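Local coordinates for protein tRNA (cytosine(72)-C(5))-methyltransferase (Pyrococcus horikoshii, PDB 5ZVE) that transfers a methyl group from S-adenosyl-L-methionine to the C5 position of cytosine 72 in several tRNAs, at residues 21-24 against 25-28; 78-81 against 82-86; 98-102 against 103-107; 279-282 against 283-286. All blocks are in the same frame, centred on the assembly; numbering follows the deposited sequence.

Interaction 1 of 4, residues 21-24 against 25-28; sequences EANK and IMKK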
# COMPACT_ATOMS: atom_id res chain seq x y z
N GLU A 21 9.86 21.05 -0.23
CA GLU A 21 9.71 19.60 -0.15
C GLU A 21 8.25 19.19 0.03
O GLU A 21 7.80 18.21 -0.56
CB GLU A 21 10.56 19.04 0.99
CG GLU A 21 12.04 19.17 0.73
CD GLU A 21 12.51 18.24 -0.37
OE1 GLU A 21 12.47 17.01 -0.16
OE2 GLU A 21 12.91 18.74 -1.45
N ALA A 22 7.52 19.96 0.84
CA ALA A 22 6.10 19.71 1.06
C ALA A 22 5.32 19.78 -0.25
O ALA A 22 4.42 18.97 -0.49
CB ALA A 22 5.53 20.70 2.06
N ASN A 23 5.66 20.75 -1.09
CA ASN A 23 4.97 20.91 -2.37
C ASN A 23 5.30 19.78 -3.33
O ASN A 23 4.44 19.32 -4.08
CB ASN A 23 5.32 22.26 -3.00
CG ASN A 23 4.52 23.41 -2.40
OD1 ASN A 23 3.38 23.24 -1.96
ND2 ASN A 23 5.12 24.60 -2.37
N LYS A 24 6.55 19.32 -3.30
CA LYS A 24 6.99 18.21 -4.14
C LYS A 24 6.33 16.90 -3.72
O LYS A 24 6.02 16.06 -4.56
CB LYS A 24 8.51 18.05 -4.10
CG LYS A 24 9.28 19.12 -4.84
CD LYS A 24 10.76 19.09 -4.46
CE LYS A 24 11.53 20.18 -5.18
NZ LYS A 24 12.96 20.21 -4.77
N ILE A 25 6.15 16.73 -2.42
CA ILE A 25 5.54 15.51 -1.89
C ILE A 25 4.06 15.45 -2.24
O ILE A 25 3.56 14.44 -2.74
CB ILE A 25 5.71 15.43 -0.36
CG1 ILE A 25 7.14 15.02 -0.01
CG2 ILE A 25 4.71 14.45 0.25
CD1 ILE A 25 7.60 15.50 1.35
N MET A 26 3.35 16.55 -2.02
CA MET A 26 1.93 16.61 -2.32
C MET A 26 1.66 16.46 -3.81
O MET A 26 0.72 15.78 -4.21
CB MET A 26 1.32 17.91 -1.80
CG MET A 26 1.04 17.88 -0.31
SD MET A 26 0.24 19.38 0.29
CE MET A 26 1.54 20.59 0.09
N LYS A 27 2.50 17.07 -4.63
CA LYS A 27 2.37 16.95 -6.08
C LYS A 27 2.48 15.50 -6.53
O LYS A 27 1.67 15.02 -7.33
CB LYS A 27 3.43 17.79 -6.80
CG LYS A 27 3.32 17.71 -8.32
CD LYS A 27 4.45 18.46 -9.01
CE LYS A 27 4.60 18.01 -10.46
NZ LYS A 27 5.82 18.60 -11.11
N LYS A 28 3.48 14.79 -6.02
CA LYS A 28 3.70 13.40 -6.40
C LYS A 28 2.67 12.47 -5.78
O LYS A 28 2.30 11.46 -6.39
CB LYS A 28 5.12 12.97 -6.03
CG LYS A 28 6.18 13.58 -6.92
CD LYS A 28 5.70 13.67 -8.36
CE LYS A 28 6.78 14.20 -9.29
NZ LYS A 28 6.29 14.32 -10.69

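Interaction 2 of 4, residues 78-81 against 82-86; sequences PNFS and DDFEP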
# COMPACT_ATOMS: atom_id res chain seq x y z
N PRO A 78 1.78 11.32 -17.44
CA PRO A 78 0.37 11.63 -17.71
C PRO A 78 0.05 11.73 -19.19
O PRO A 78 0.80 12.33 -19.96
CB PRO A 78 0.17 12.98 -17.01
CG PRO A 78 1.51 13.61 -17.04
CD PRO A 78 2.50 12.48 -16.89
N ASN A 79 -1.07 11.14 -19.59
CA ASN A 79 -1.46 11.07 -20.99
C ASN A 79 -2.15 12.34 -21.48
O ASN A 79 -2.40 12.49 -22.67
CB ASN A 79 -2.35 9.86 -21.22
CG ASN A 79 -1.61 8.56 -21.04
OD1 ASN A 79 -0.43 8.46 -21.37
ND2 ASN A 79 -2.29 7.56 -20.50
N PHE A 80 -2.47 13.24 -20.55
CA PHE A 80 -2.94 14.56 -20.93
C PHE A 80 -2.62 15.58 -19.84
O PHE A 80 -2.31 15.22 -18.70
CB PHE A 80 -4.45 14.55 -21.23
CG PHE A 80 -5.28 13.82 -20.22
CD1 PHE A 80 -5.70 14.45 -19.06
CD2 PHE A 80 -5.67 12.51 -20.44
CE1 PHE A 80 -6.47 13.78 -18.13
CE2 PHE A 80 -6.45 11.83 -19.52
CZ PHE A 80 -6.85 12.47 -18.36
N SER A 81 -2.69 16.86 -20.20
CA SER A 81 -2.32 17.94 -19.30
C SER A 81 -3.32 18.09 -18.16
O SER A 81 -4.46 17.66 -18.25
CB SER A 81 -2.21 19.25 -20.08
OG SER A 81 -1.83 20.32 -19.22
N ASP A 82 -2.87 18.71 -17.07
CA ASP A 82 -3.70 18.88 -15.89
C ASP A 82 -4.85 19.85 -16.16
O ASP A 82 -5.88 19.79 -15.49
CB ASP A 82 -2.86 19.37 -14.72
CG ASP A 82 -1.98 18.29 -14.15
OD1 ASP A 82 -1.93 17.18 -14.73
OD2 ASP A 82 -1.32 18.53 -13.12
N ASP A 83 -4.68 20.74 -17.13
CA ASP A 83 -5.70 21.73 -17.46
C ASP A 83 -6.55 21.34 -18.66
O ASP A 83 -7.43 22.10 -19.07
CB ASP A 83 -5.07 23.10 -17.71
CG ASP A 83 -4.21 23.12 -18.95
OD1 ASP A 83 -3.77 22.04 -19.40
OD2 ASP A 83 -3.98 24.22 -19.50
N PHE A 84 -6.28 20.17 -19.24
CA PHE A 84 -6.96 19.72 -20.45
C PHE A 84 -8.48 19.75 -20.31
O PHE A 84 -9.04 19.19 -19.37
CB PHE A 84 -6.51 18.30 -20.83
CG PHE A 84 -7.11 17.79 -22.11
CD1 PHE A 84 -7.10 18.58 -23.25
CD2 PHE A 84 -7.68 16.54 -22.17
CE1 PHE A 84 -7.65 18.11 -24.44
CE2 PHE A 84 -8.23 16.07 -23.35
CZ PHE A 84 -8.21 16.86 -24.48
N GLU A 85 -9.15 20.41 -21.25
CA GLU A 85 -10.60 20.50 -21.26
C GLU A 85 -11.18 19.87 -22.52
O GLU A 85 -11.46 20.56 -23.50
CB GLU A 85 -11.07 21.96 -21.15
CG GLU A 85 -10.68 22.64 -19.86
CD GLU A 85 -11.84 23.41 -19.25
OE1 GLU A 85 -12.75 23.82 -20.00
OE2 GLU A 85 -11.84 23.61 -18.01
N PRO A 86 -11.35 18.54 -22.50
CA PRO A 86 -11.88 17.85 -23.67
C PRO A 86 -13.30 18.31 -24.00
O PRO A 86 -14.08 18.55 -23.09
CB PRO A 86 -11.87 16.38 -23.24
CG PRO A 86 -11.89 16.41 -21.75
CD PRO A 86 -11.13 17.64 -21.36
O HOH W 1 -7.00 17.70 -16.79

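Interaction 3 of 4, residues 98-102 against 103-107; sequences AESVY and QGAML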
# COMPACT_ATOMS: atom_id res chain seq x y z
N ALA A 98 -13.31 5.98 -10.08
CA ALA A 98 -12.47 7.04 -10.63
C ALA A 98 -10.98 6.81 -10.37
O ALA A 98 -10.15 7.09 -11.24
CB ALA A 98 -12.89 8.37 -10.07
N GLU A 99 -10.64 6.31 -9.18
CA GLU A 99 -9.24 6.09 -8.82
C GLU A 99 -8.62 4.95 -9.64
O GLU A 99 -7.44 4.98 -9.96
CB GLU A 99 -9.12 5.79 -7.32
CG GLU A 99 -7.70 5.49 -6.86
CD GLU A 99 -7.60 5.15 -5.38
OE1 GLU A 99 -8.30 5.80 -4.57
OE2 GLU A 99 -6.82 4.25 -5.01
N SER A 100 -9.43 3.95 -9.98
CA SER A 100 -8.93 2.83 -10.77
C SER A 100 -8.79 3.23 -12.25
O SER A 100 -7.79 2.89 -12.89
CB SER A 100 -9.85 1.62 -10.61
OG SER A 100 -11.16 1.92 -11.04
N VAL A 101 -9.77 3.96 -12.78
CA VAL A 101 -9.70 4.52 -14.13
C VAL A 101 -8.48 5.43 -14.29
O VAL A 101 -7.80 5.40 -15.31
CB VAL A 101 -10.99 5.31 -14.47
CG1 VAL A 101 -10.82 6.14 -15.73
CG2 VAL A 101 -12.18 4.36 -14.59
N TYR A 102 -8.23 6.22 -13.26
CA TYR A 102 -7.06 7.09 -13.15
C TYR A 102 -5.75 6.34 -13.37
O TYR A 102 -4.73 6.93 -13.74
CB TYR A 102 -7.07 7.74 -11.76
CG TYR A 102 -6.10 8.88 -11.50
CD1 TYR A 102 -6.26 10.11 -12.12
CD2 TYR A 102 -5.07 8.74 -10.58
CE1 TYR A 102 -5.40 11.16 -11.87
CE2 TYR A 102 -4.20 9.78 -10.32
CZ TYR A 102 -4.37 10.99 -10.97
OH TYR A 102 -3.52 12.03 -10.71
N GLN A 103 -5.78 5.03 -13.15
CA GLN A 103 -4.58 4.21 -13.28
C GLN A 103 -4.68 3.20 -14.42
O GLN A 103 -3.80 2.36 -14.60
CB GLN A 103 -4.29 3.49 -11.96
CG GLN A 103 -4.35 4.43 -10.77
CD GLN A 103 -4.19 3.72 -9.45
OE1 GLN A 103 -3.19 3.05 -9.20
NE2 GLN A 103 -5.19 3.86 -8.58
N GLY A 104 -5.77 3.27 -15.19
CA GLY A 104 -5.88 2.48 -16.41
C GLY A 104 -6.98 1.45 -16.46
O GLY A 104 -7.14 0.76 -17.46
N ALA A 105 -7.76 1.33 -15.38
CA ALA A 105 -8.90 0.41 -15.39
C ALA A 105 -9.98 0.88 -16.35
O ALA A 105 -10.10 2.07 -16.63
CB ALA A 105 -9.49 0.27 -13.99
N MET A 106 -10.75 -0.07 -16.87
CA MET A 106 -11.98 0.25 -17.57
C MET A 106 -13.01 0.77 -16.57
O MET A 106 -12.88 0.55 -15.38
CB MET A 106 -12.53 -0.98 -18.29
CG MET A 106 -11.53 -1.69 -19.19
SD MET A 106 -11.08 -0.68 -20.60
CE MET A 106 -9.50 -0.02 -20.08
N LEU A 107 -14.05 1.43 -17.07
CA LEU A 107 -15.14 1.85 -16.20
C LEU A 107 -16.33 0.93 -16.38
O LEU A 107 -16.86 0.79 -17.49
CB LEU A 107 -15.53 3.30 -16.48
CG LEU A 107 -16.68 3.83 -15.61
CD1 LEU A 107 -16.33 3.75 -14.14
CD2 LEU A 107 -17.05 5.25 -16.00
O HOH W 2 -5.33 2.61 -6.20

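Interaction 4 of 4, residues 279-282 against 283-286; sequences LGVR and PKLW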
# COMPACT_ATOMS: atom_id res chain seq x y z
N LEU A 279 -1.37 8.68 5.06
CA LEU A 279 -1.08 9.92 4.35
C LEU A 279 -0.13 9.71 3.17
O LEU A 279 -0.02 10.56 2.29
CB LEU A 279 -0.51 10.96 5.31
CG LEU A 279 -1.44 11.40 6.46
CD1 LEU A 279 -0.72 12.31 7.44
CD2 LEU A 279 -2.70 12.08 5.92
N GLY A 280 0.56 8.57 3.16
CA GLY A 280 1.56 8.30 2.14
C GLY A 280 1.08 7.50 0.94
O GLY A 280 1.83 7.31 -0.01
N VAL A 281 -0.17 7.04 0.98
CA VAL A 281 -0.64 6.13 -0.05
C VAL A 281 -0.91 6.87 -1.36
O VAL A 281 -1.28 8.04 -1.37
CB VAL A 281 -1.91 5.36 0.38
CG1 VAL A 281 -1.67 4.65 1.71
CG2 VAL A 281 -3.10 6.27 0.46
N ARG A 282 -0.67 6.17 -2.47
CA ARG A 282 -0.83 6.75 -3.79
C ARG A 282 -1.71 5.85 -4.64
O ARG A 282 -1.72 4.63 -4.45
CB ARG A 282 0.55 6.96 -4.44
CG ARG A 282 1.47 7.86 -3.63
CD ARG A 282 2.87 7.88 -4.21
NE ARG A 282 2.93 8.64 -5.45
CZ ARG A 282 4.00 8.70 -6.24
NH1 ARG A 282 5.10 8.03 -5.93
NH2 ARG A 282 3.95 9.41 -7.35
N PRO A 283 -2.49 6.44 -5.56
CA PRO A 283 -2.61 7.89 -5.78
C PRO A 283 -3.54 8.53 -4.76
O PRO A 283 -4.42 7.86 -4.22
CB PRO A 283 -3.20 7.98 -7.18
CG PRO A 283 -4.04 6.76 -7.29
CD PRO A 283 -3.36 5.69 -6.48
N LYS A 284 -3.32 9.81 -4.48
CA LYS A 284 -4.14 10.54 -3.54
C LYS A 284 -4.96 11.59 -4.28
O LYS A 284 -4.53 12.74 -4.44
CB LYS A 284 -3.27 11.19 -2.46
CG LYS A 284 -4.04 11.81 -1.31
CD LYS A 284 -4.76 10.76 -0.48
CE LYS A 284 -3.77 9.91 0.29
NZ LYS A 284 -4.45 9.05 1.30
N LEU A 285 -6.13 11.19 -4.77
CA LEU A 285 -7.02 12.09 -5.50
C LEU A 285 -7.52 13.20 -4.58
O LEU A 285 -7.42 14.38 -4.92
CB LEU A 285 -8.20 11.32 -6.10
CG LEU A 285 -7.98 10.61 -7.44
CD1 LEU A 285 -6.94 9.50 -7.34
CD2 LEU A 285 -9.28 10.07 -8.00
N TRP A 286 -8.06 12.83 -3.42
CA TRP A 286 -8.47 13.80 -2.41
C TRP A 286 -8.16 13.26 -1.03
O TRP A 286 -8.65 12.20 -0.64
CB TRP A 286 -9.97 14.12 -2.52
CG TRP A 286 -10.39 14.55 -3.89
CD1 TRP A 286 -10.98 13.77 -4.84
CD2 TRP A 286 -10.26 15.85 -4.46
NE1 TRP A 286 -11.22 14.51 -5.97
CE2 TRP A 286 -10.78 15.79 -5.76
CE3 TRP A 286 -9.74 17.06 -3.99
CZ2 TRP A 286 -10.81 16.90 -6.61
CZ3 TRP A 286 -9.77 18.16 -4.83
CH2 TRP A 286 -10.30 18.07 -6.13

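Interaction 1 of 4, residues 21-24 against 25-28
Glu21, Ala22, Asn23 and Lys24 each offer a backbone carbonyl to the amide four residues on, from Ile25 to Lys28. This is one stretch of helix 19-29. The shortest of the four hydrogen bonds joins Ile25 N to Glu21 O at 2.9 Å. Met26 N to Ala22 O is 3.1 Å long and the straightest, with 166° at the hydrogen. Lys28 N to Lys24 O is the longest, at 3.2 Å.

The apolar contact is light: Ala22 CB to Met26 CE, 4.5 Å. Met26 CG stands beside its own backbone N (chi1 -79°), and a bend at chi3 brings the methyl back along the helix. Other carbons lie against oxygens. Met26 CE is 3.4 Å from Ala22 O and 3.8 Å from Asn23 OD1. Ile25 CD1 comes within 3.3 Å of Glu21 O. Met26 also packs on Tyr13, and Ile25 on Phe17.

Charge adds a long salt bridge, Lys24 NZ to Glu21 OE2 at 3.6 Å. The other carboxylate oxygen, Glu21 OE1, is hydrogen-bonded to His367. The backbone bonds therefore carry this contact. At this length the ion pair probably adds little, and the apolar side chains of Ile25 and Met26 face helix 7-17.

Interaction 2 of 4, residues 78-81 against 82-86
Ser81 to Phe84 form a type I beta turn, closed by a hydrogen bond from Phe84 N to Ser81 O at 3.3 Å, with the donor above the carbonyl plane. Water 1 also donates to Ser81 O, at 2.9 Å, and more weakly to Asp82 O. Ser81 O thus has two partners.

A side-chain bond spans the same corner. Ser81 OG donates to Asp83 OD1 at 2.6 Å, meeting it from above the carboxylate plane. Asp83 holds CG between its backbone N and carbonyl carbon (chi1 67°), which swings the carboxylate back toward the serine. Ser81 OG stands opposite its own backbone N (chi1 -179°), beside the carbonyl carbon, and there meets the carboxylate. Asp82 turns away from this pair and makes a salt bridge with Lys162.

Two phenylalanines, Phe80 just before the turn and Phe84 at its end, approach each other, their side chains crossing at about a right angle. Phe84 CD2 touches Phe80 CB at 3.9 Å and Phe80 CG at 4.1 Å, obliquely. One face of the Phe84 ring has Pro86 N over its centre, 3.9 Å above the plane. Phe80 and Phe84 also touch Leu134 and Ile137, respectively, on strand 134-140. This is a surface beta turn, its corner fastened by a serine-aspartate bond, in the loop that leads from strand 70-74 to strand 90-93 of the PUA domain.

Interaction 3 of 4, residues 98-102 against 103-107
Ser100 to Ala105 carry the chain out of helix 95-101 through a Schellman motif. Gly104 leaves helical geometry with a positive phi of 117°, which glycine adopts readily. Ala105 N bonds back to Ser100 O at 2.9 Å, and Gly104 N bonds to Val101 O at 2.9 Å. Gln103 N also reaches Ser100 O, from the opposite face of its plane to Ala105 N.

Gln103 runs back alongside Glu99, both side chains pointing the same way. Gln103 CG sits beside its backbone N (chi1 -49°), which lays the chain over the last turn. Gln103 NE2 then donates to Glu99 O at 2.9 Å. The acceptor lies close to the amide plane, while the donor stands above the carbonyl plane. The same NE2 donates to water 2, which passes a bond on to Glu99 OE2, and the carboxylate and amide are nearly coplanar. A leucine in place of Gln103 would probably leave Glu99 O and the water without this donor.

Carbon contacts add to these bonds. Ser100 CB meets Ala105 CB at 3.7 Å. Val101 and Leu107 make an apolar contact, CG2 to CB, at 4.0 Å. Tyr102 packs edge-to-face on Phe163, and its OH is hydrogen-bonded to Arg30 O. The chemistry is that of a C-terminal helix cap: carbonyls of the last turn are taken up by backbone amides and by one side-chain amide, so the chain can turn towards strand 107-108 of the PUA domain.

Interaction 4 of 4, residues 279-282 against 283-286
Val281 and Lys284 carry this contact. Lys284 NZ lies 3.2 Å from Val281 CG2, and Lys284 CE is 3.5 Å from Val281 O. These are packing contacts. The lysine chain bends twice, at chi2 (66°) and chi3 (70°), which folds its end back over the valine. Its ammonium group finds its polar partners beside the segments, in a salt bridge to Glu287 and a hydrogen bond to Ala278 O.

The peptide between Arg282 and Pro283 is cis. It brings Arg282 CA within 2.9 Å of Pro283 CA and makes a sharp corner, consistent with Lys284 coming back toward Val281. On the corner, the Arg282 side chain leaves in another direction. There it forms a salt bridge with Glu34 and hydrogen bonds to Glu31 O and Thr371 O, which probably holds the corner in place.

Val281 places this loop close to the probable active site. Its side chain is about 4 Å from that of Cys323, the predicted nucleophile, and about 9 Å from the bound S-adenosyl-L-homocysteine. Gly280 is also tied to Cys323 through the backbone. The loop runs from strand 267-273 of the methyltransferase sheet to helix 291-310. On its way it lies against the end of helix 19-29, and Pro283 and Leu285 rest on Glu99 of helix 95-101.

In the fold
All four contacts are local and lie in series along the chain, so none nests in or crosses another. Interaction 1 is a stretch of helix 19-29, in the ferredoxin-like domain. Interaction 2 closes a turn in the loop before strand 90-93. Interaction 3 follows at the end of helix 95-101 in the PUA domain, its centre about 15 Å from that of interaction 2. Interaction 4 comes much later, in the methyltransferase domain, and touches interactions 1 and 3. Arg282 touches Lys28 O of interaction 1, while Pro283 packs on Gln103, Tyr102 and Glu99 of interaction 3. Residues 279-286 thus join three parts of the protein beside the predicted active site.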